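Local structure of oxalate biosynthetic component 1 (Burkholderia thailandensis, 5IKY) at residues G58-E63 with W184-A189; D478-F483 with V491-G496. The protein is a bifunctional serine hydrolase and lyase that makes oxalate, in a pathway controlled by quorum sensing. All coordinates share one frame; numbering follows the deposited sequence.

Contact 1. Residues G58-E63 with W184-A189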
ATOM      1  N   GLY A  58      19.583  44.969  -8.066  1.00 70.97           N
ATOM      2  CA  GLY A  58      20.392  44.121  -8.923  1.00 80.15           C
ATOM      3  C   GLY A  58      19.857  42.715  -9.116  1.00 87.95           C
ATOM      4  O   GLY A  58      20.382  41.957  -9.931  1.00 87.44           O
ATOM      5  N   GLY A  59      18.817  42.362  -8.366  1.00 80.43           N
ATOM      6  CA  GLY A  59      18.194  41.056  -8.491  1.00 75.93           C
ATOM      7  C   GLY A  59      17.158  41.005  -9.600  1.00 91.69           C
ATOM      8  O   GLY A  59      16.657  42.041 -10.035  1.00117.06           O
ATOM      9  N   ILE A  60      16.834  39.798 -10.059  1.00 80.39           N
ATOM     10  CA  ILE A  60      15.844  39.629 -11.119  1.00 82.91           C
ATOM     11  C   ILE A  60      14.598  38.911 -10.611  1.00 72.33           C
ATOM     12  O   ILE A  60      14.667  38.131  -9.661  1.00 64.92           O
ATOM     13  CB  ILE A  60      16.419  38.846 -12.315  1.00 72.75           C
ATOM     14  CG1 ILE A  60      16.830  37.440 -11.886  1.00 62.20           C
ATOM     15  CG2 ILE A  60      17.600  39.587 -12.919  1.00 70.34           C
ATOM     16  CD1 ILE A  60      17.428  36.622 -13.001  1.00 78.52           C
ATOM     17  N   VAL A  61      13.458  39.175 -11.245  1.00 76.08           N
ATOM     18  CA  VAL A  61      12.198  38.575 -10.819  1.00 68.20           C
ATOM     19  C   VAL A  61      11.332  38.142 -12.004  1.00 73.43           C
ATOM     20  O   VAL A  61      11.368  38.749 -13.077  1.00 84.31           O
ATOM     21  CB  VAL A  61      11.388  39.546  -9.923  1.00 60.39           C
ATOM     22  CG1 VAL A  61      10.752  40.651 -10.750  1.00 61.68           C
ATOM     23  CG2 VAL A  61      10.330  38.798  -9.128  1.00 72.45           C
ATOM     24  N   ARG A  62      10.578  37.067 -11.804  1.00 59.73           N
ATOM     25  CA  ARG A  62       9.567  36.629 -12.756  1.00 59.95           C
ATOM     26  C   ARG A  62       8.224  36.583 -12.041  1.00 63.91           C
ATOM     27  O   ARG A  62       7.916  35.615 -11.345  1.00 77.08           O
ATOM     28  CB  ARG A  62       9.914  35.258 -13.341  1.00 59.56           C
ATOM     29  CG  ARG A  62       8.879  34.709 -14.315  1.00 59.82           C
ATOM     30  CD  ARG A  62       8.880  35.463 -15.637  1.00 61.46           C
ATOM     31  NE  ARG A  62       7.946  34.880 -16.598  1.00 67.36           N
ATOM     32  CZ  ARG A  62       6.737  35.367 -16.858  1.00 69.45           C
ATOM     33  NH1 ARG A  62       6.313  36.460 -16.240  1.00 71.28           N
ATOM     34  NH2 ARG A  62       5.954  34.766 -17.746  1.00 65.36           N
ATOM     35  N   GLU A  63       7.434  37.640 -12.199  1.00 63.71           N
ATOM     36  CA  GLU A  63       6.177  37.757 -11.472  1.00 59.27           C
ATOM     37  C   GLU A  63       4.978  37.912 -12.398  1.00 60.02           C
ATOM     38  O   GLU A  63       5.085  38.492 -13.477  1.00 72.25           O
ATOM     39  CB  GLU A  63       6.231  38.939 -10.502  1.00 62.63           C
ATOM     40  CG  GLU A  63       6.464  40.285 -11.168  1.00 63.60           C
ATOM     41  CD  GLU A  63       6.252  41.446 -10.216  1.00 85.48           C
ATOM     42  OE1 GLU A  63       5.495  41.281  -9.235  1.00 99.84           O
ATOM     43  OE2 GLU A  63       6.839  42.524 -10.448  1.00 84.00           O
ATOM     44  N   TRP A 184      11.702  37.723 -17.268  1.00 70.72           N
ATOM     45  CA  TRP A 184      12.391  38.143 -16.049  1.00 69.83           C
ATOM     46  C   TRP A 184      12.862  39.586 -16.195  1.00 66.37           C
ATOM     47  O   TRP A 184      13.153  40.038 -17.302  1.00 72.98           O
ATOM     48  CB  TRP A 184      13.582  37.235 -15.741  1.00 71.54           C
ATOM     49  CG  TRP A 184      13.239  35.800 -15.463  1.00 75.71           C
ATOM     50  CD1 TRP A 184      12.678  34.905 -16.329  1.00 62.62           C
ATOM     51  CD2 TRP A 184      13.477  35.082 -14.246  1.00 63.09           C
ATOM     52  NE1 TRP A 184      12.536  33.681 -15.719  1.00 61.42           N
ATOM     53  CE2 TRP A 184      13.019  33.764 -14.440  1.00 60.34           C
ATOM     54  CE3 TRP A 184      14.024  35.431 -13.006  1.00 61.91           C
ATOM     55  CZ2 TRP A 184      13.092  32.795 -13.443  1.00 61.06           C
ATOM     56  CZ3 TRP A 184      14.097  34.466 -12.018  1.00 63.23           C
ATOM     57  CH2 TRP A 184      13.633  33.164 -12.241  1.00 66.88           C
ATOM     58  N   ARG A 185      12.945  40.307 -15.081  1.00 69.95           N
ATOM     59  CA  ARG A 185      13.369  41.701 -15.129  1.00 66.71           C
ATOM     60  C   ARG A 185      14.040  42.161 -13.835  1.00 70.77           C
ATOM     61  O   ARG A 185      13.856  41.560 -12.777  1.00 74.80           O
ATOM     62  CB  ARG A 185      12.171  42.596 -15.453  1.00 72.85           C
ATOM     63  CG  ARG A 185      11.139  42.696 -14.345  1.00 88.33           C
ATOM     64  CD  ARG A 185       9.809  43.179 -14.898  1.00 99.92           C
ATOM     65  NE  ARG A 185       9.980  43.997 -16.095  1.00114.91           N
ATOM     66  CZ  ARG A 185       8.990  44.336 -16.916  1.00123.74           C
ATOM     67  NH1 ARG A 185       9.238  45.085 -17.983  1.00112.10           N
ATOM     68  NH2 ARG A 185       7.753  43.923 -16.674  1.00119.20           N
ATOM     69  N   MET A 186      14.819  43.236 -13.937  1.00 78.30           N
ATOM     70  CA  MET A 186      15.599  43.757 -12.816  1.00 80.50           C
ATOM     71  C   MET A 186      14.728  44.386 -11.734  1.00 76.20           C
ATOM     72  O   MET A 186      13.667  44.942 -12.020  1.00 82.66           O
ATOM     73  CB  MET A 186      16.617  44.785 -13.316  1.00 82.41           C
ATOM     74  CG  MET A 186      17.590  44.246 -14.352  1.00 79.44           C
ATOM     75  SD  MET A 186      18.756  43.055 -13.664  1.00116.37           S
ATOM     76  CE  MET A 186      19.586  44.067 -12.443  1.00102.99           C
ATOM     77  N   CYS A 187      15.192  44.304 -10.490  1.00 65.98           N
ATOM     78  CA  CYS A 187      14.463  44.859  -9.356  1.00 68.37           C
ATOM     79  C   CYS A 187      15.300  45.883  -8.604  1.00 73.36           C
ATOM     80  O   CYS A 187      16.520  45.942  -8.767  1.00 72.28           O
ATOM     81  CB  CYS A 187      14.038  43.752  -8.388  1.00 63.65           C
ATOM     82  SG  CYS A 187      13.527  42.221  -9.174  1.00 78.88           S
ATOM     83  N   GLY A 188      14.639  46.679  -7.771  1.00 69.50           N
ATOM     84  CA  GLY A 188      15.336  47.587  -6.883  1.00 71.27           C
ATOM     85  C   GLY A 188      15.673  46.892  -5.579  1.00 75.50           C
ATOM     86  O   GLY A 188      15.679  45.663  -5.504  1.00 75.23           O
ATOM     87  N   ALA A 189      15.958  47.675  -4.545  1.00 78.58           N
ATOM     88  CA  ALA A 189      16.209  47.115  -3.226  1.00 68.93           C
ATOM     89  C   ALA A 189      14.895  46.659  -2.603  1.00 78.50           C
ATOM     90  O   ALA A 189      13.818  47.070  -3.039  1.00 83.18           O
ATOM     91  CB  ALA A 189      16.903  48.131  -2.337  1.00 68.34           C
TER
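I60 and V61 pair with M186 and R185 as antiparallel strands in a small three-stranded sheet of the N-terminal region. Strand 60-64 is the middle strand, strand 185-186 lies on one edge of the sheet, and strand 156-160 flanks the middle strand across from it. V61 and R185 form the hydrogen-bonded pair: V61 N reaches R185 O at 2.9 Å and R185 N returns to V61 O at 3.0 Å. Beyond the strands the pairing slips: C187 N gives to G59 O at 2.7 Å, but G58 N, not G59 N, reaches C187 O at 3.3 Å.

W184 loses the most surface across the contact. R62 CB sits over one face of its indole, 3.7 Å from the centroid of the five-membered ring and 13° off the normal, a CH-pi contact. R62 CG lies anti to the backbone N (chi1 178°), and the chain bends at chi2. CG and CD thus stay near the pyrrole side of the indole, and the guanidinium plane is turned 64° from the ring. Its NH2 bonds to P107 O in a loop.

I60 crosses the benzo side of W184 at a slant, with I60 CD1 3.6 Å from W184 CE3. Its other branch, CG2, meets M186 SD. M186 folds back at chi2 and chi3 and lays CE beside G58 O. On the face carrying V61, C187 SG packs on V61 CB at 3.5 Å. Helix 176-181 covers the face carrying I60 and M186, through L179 and F180. The arrangement is that of a small antiparallel sheet backed by a helix on one face.

Contact 2. Residues D478-F483 with V491-G496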
ATOM      1  N   ASP A 478      15.356  15.184   8.180  1.00 50.24           N
ATOM      2  CA  ASP A 478      16.814  15.135   8.136  1.00 52.63           C
ATOM      3  C   ASP A 478      17.384  15.956   6.984  1.00 62.36           C
ATOM      4  O   ASP A 478      18.340  16.710   7.163  1.00 74.85           O
ATOM      5  CB  ASP A 478      17.290  13.684   8.025  1.00 63.25           C
ATOM      6  CG  ASP A 478      16.772  12.809   9.154  1.00 67.59           C
ATOM      7  OD1 ASP A 478      16.460  13.349  10.238  1.00 68.22           O
ATOM      8  OD2 ASP A 478      16.684  11.579   8.959  1.00 64.04           O
ATOM      9  N   ALA A 479      16.795  15.804   5.801  1.00 59.89           N
ATOM     10  CA  ALA A 479      17.282  16.494   4.612  1.00 47.15           C
ATOM     11  C   ALA A 479      16.130  16.926   3.717  1.00 55.13           C
ATOM     12  O   ALA A 479      15.126  16.223   3.603  1.00 61.37           O
ATOM     13  CB  ALA A 479      18.243  15.604   3.842  1.00 57.16           C
ATOM     14  N   LEU A 480      16.283  18.078   3.074  1.00 61.70           N
ATOM     15  CA  LEU A 480      15.232  18.623   2.223  1.00 53.54           C
ATOM     16  C   LEU A 480      15.500  18.378   0.744  1.00 47.21           C
ATOM     17  O   LEU A 480      14.650  18.656  -0.101  1.00 57.60           O
ATOM     18  CB  LEU A 480      15.069  20.122   2.474  1.00 53.46           C
ATOM     19  CG  LEU A 480      14.654  20.539   3.884  1.00 62.65           C
ATOM     20  CD1 LEU A 480      14.431  22.046   3.943  1.00 43.77           C
ATOM     21  CD2 LEU A 480      13.409  19.780   4.329  1.00 42.39           C
ATOM     22  N   ASN A 481      16.683  17.859   0.433  1.00 49.49           N
ATOM     23  CA  ASN A 481      17.047  17.587  -0.952  1.00 54.80           C
ATOM     24  C   ASN A 481      17.065  16.096  -1.261  1.00 52.87           C
ATOM     25  O   ASN A 481      16.993  15.261  -0.358  1.00 50.88           O
ATOM     26  CB  ASN A 481      18.414  18.192  -1.276  1.00 46.44           C
ATOM     27  CG  ASN A 481      18.482  19.674  -0.979  1.00 60.83           C
ATOM     28  OD1 ASN A 481      17.480  20.385  -1.066  1.00 72.74           O
ATOM     29  ND2 ASN A 481      19.672  20.149  -0.629  1.00 55.47           N
ATOM     30  N   VAL A 482      17.161  15.771  -2.545  1.00 57.52           N
ATOM     31  CA  VAL A 482      17.291  14.389  -2.990  1.00 53.94           C
ATOM     32  C   VAL A 482      18.207  14.345  -4.212  1.00 58.25           C
ATOM     33  O   VAL A 482      18.195  15.255  -5.044  1.00 58.61           O
ATOM     34  CB  VAL A 482      15.914  13.758  -3.319  1.00 54.83           C
ATOM     35  CG1 VAL A 482      15.225  14.509  -4.454  1.00 45.74           C
ATOM     36  CG2 VAL A 482      16.059  12.279  -3.654  1.00 46.08           C
ATOM     37  N   PHE A 483      19.020  13.301  -4.310  1.00 61.20           N
ATOM     38  CA  PHE A 483      19.929  13.175  -5.439  1.00 65.07           C
ATOM     39  C   PHE A 483      19.194  12.674  -6.677  1.00 59.07           C
ATOM     40  O   PHE A 483      18.466  11.684  -6.626  1.00 66.55           O
ATOM     41  CB  PHE A 483      21.093  12.247  -5.092  1.00 66.97           C
ATOM     42  CG  PHE A 483      22.016  12.805  -4.047  1.00 65.87           C
ATOM     43  CD1 PHE A 483      22.832  13.889  -4.335  1.00 54.21           C
ATOM     44  CD2 PHE A 483      22.070  12.251  -2.780  1.00 67.18           C
ATOM     45  CE1 PHE A 483      23.682  14.408  -3.377  1.00 55.43           C
ATOM     46  CE2 PHE A 483      22.918  12.765  -1.818  1.00 66.74           C
ATOM     47  CZ  PHE A 483      23.724  13.844  -2.116  1.00 61.00           C
ATOM     48  N   VAL A 491      21.429  17.364  -7.807  1.00 58.35           N
ATOM     49  CA  VAL A 491      20.609  17.501  -6.607  1.00 55.07           C
ATOM     50  C   VAL A 491      19.437  18.465  -6.828  1.00 57.49           C
ATOM     51  O   VAL A 491      19.541  19.431  -7.587  1.00 73.24           O
ATOM     52  CB  VAL A 491      21.466  17.972  -5.407  1.00 50.36           C
ATOM     53  CG1 VAL A 491      21.958  19.398  -5.617  1.00 58.80           C
ATOM     54  CG2 VAL A 491      20.693  17.850  -4.106  1.00 49.07           C
ATOM     55  N   ARG A 492      18.311  18.176  -6.178  1.00 52.77           N
ATOM     56  CA  ARG A 492      17.128  19.029  -6.246  1.00 56.39           C
ATOM     57  C   ARG A 492      16.322  18.918  -4.959  1.00 48.48           C
ATOM     58  O   ARG A 492      16.616  18.083  -4.107  1.00 65.33           O
ATOM     59  CB  ARG A 492      16.256  18.650  -7.440  1.00 49.17           C
ATOM     60  CG  ARG A 492      15.804  17.207  -7.403  1.00 56.07           C
ATOM     61  CD  ARG A 492      14.771  16.897  -8.471  1.00 54.49           C
ATOM     62  NE  ARG A 492      14.436  15.477  -8.466  1.00 55.13           N
ATOM     63  CZ  ARG A 492      13.542  14.924  -7.653  1.00 59.61           C
ATOM     64  NH1 ARG A 492      12.882  15.674  -6.779  1.00 51.08           N
ATOM     65  NH2 ARG A 492      13.309  13.619  -7.713  1.00 47.03           N
ATOM     66  N   LYS A 493      15.305  19.762  -4.824  1.00 53.75           N
ATOM     67  CA  LYS A 493      14.416  19.702  -3.670  1.00 46.38           C
ATOM     68  C   LYS A 493      13.613  18.407  -3.701  1.00 55.95           C
ATOM     69  O   LYS A 493      13.105  18.011  -4.750  1.00 66.72           O
ATOM     70  CB  LYS A 493      13.472  20.905  -3.646  1.00 46.44           C
ATOM     71  CG  LYS A 493      13.171  21.440  -2.259  1.00 53.17           C
ATOM     72  CD  LYS A 493      14.406  22.083  -1.648  1.00 59.38           C
ATOM     73  CE  LYS A 493      14.079  22.772  -0.336  1.00 62.51           C
ATOM     74  NZ  LYS A 493      15.273  23.439   0.252  1.00 66.41           N
ATOM     75  N   ALA A 494      13.506  17.749  -2.551  1.00 53.47           N
ATOM     76  CA  ALA A 494      12.753  16.507  -2.454  1.00 59.41           C
ATOM     77  C   ALA A 494      11.254  16.792  -2.457  1.00 43.80           C
ATOM     78  O   ALA A 494      10.772  17.621  -1.687  1.00 52.93           O
ATOM     79  CB  ALA A 494      13.151  15.739  -1.200  1.00 43.42           C
ATOM     80  N   CYS A 495      10.520  16.096  -3.320  1.00 43.92           N
ATOM     81  CA  CYS A 495       9.081  16.313  -3.457  1.00 54.95           C
ATOM     82  C   CYS A 495       8.294  15.605  -2.357  1.00 52.49           C
ATOM     83  O   CYS A 495       7.124  15.271  -2.532  1.00 91.92           O
ATOM     84  CB  CYS A 495       8.600  15.838  -4.833  1.00 62.01           C
ATOM     85  SG  CYS A 495       9.318  16.720  -6.237  1.00164.04           S
ATOM     86  N   GLY A 496       8.942  15.389  -1.220  1.00 48.58           N
ATOM     87  CA  GLY A 496       8.332  14.679  -0.114  1.00 52.73           C
ATOM     88  C   GLY A 496       9.268  13.592   0.368  1.00 57.02           C
ATOM     89  O   GLY A 496      10.291  13.321  -0.265  1.00 48.35           O
TER
HETATM   90  O   HOH W   1      11.870  19.118   0.257  1.00 50.87           O
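N481 to F483 and V491 to K493 are the two strands of a beta hairpin, which follows strand 471-474 of the parallel sheet and leads into helix 497-510. V482 and R492 are its hydrogen-bonded pair. V482 N reaches R492 O at 2.8 Å, and R492 N returns to V482 O at 3.1 Å. Past the strands, A494 N gives a nearly straight bond to L480 O (2.9 Å, 173° at the hydrogen). One water donates to both L480 O and A494 O, so L480 O receives two bonds.

V482 and R492 run side by side. V482 CG1 lies over one face of the guanidinium, toward its rim, 3.5 Å from NH1. R492 is extended from CG to NE, which carries its charged end along the valine. D484 and D499 hold that end by salt bridges at NE and NH1. V482 CB also meets A494 CB, at 4.0 Å.

K493 starts away from the other strand. A bend at chi2 (69°) turns the chain back and brings K493 CD to 3.6 Å from N481 OD1, with CE beside L480 CB. V491 CG2, anti to its backbone N, touches N481 CB on the side facing helix 126-138.

The two carboxylates would be expected to balance the charge of R492, and with V482 on one face they probably limit its rotation. D499 links the hairpin to the start of helix 497-510.

Both contacts are antiparallel strand pairs, partly buried. Contact 1 is the more peripheral: its centre lies about 45 Å from that of the chain, against about 23 Å for the centre of contact 2. It joins segments 121 residues apart and closes a sheet of the N-terminal region. Contact 2 is local, a hairpin whose strands are only a short loop apart. Contact 1 packs one indole, two sulfur side chains and the aliphatic parts of I60, V61 and R62, whereas contact 2 relies on aliphatic groups beside charged ones and a bridging water. They share no strand, and their nearest atoms are about 15 Å apart. The L480 side chain of contact 2 is about 13 Å from the bound magnesium ion.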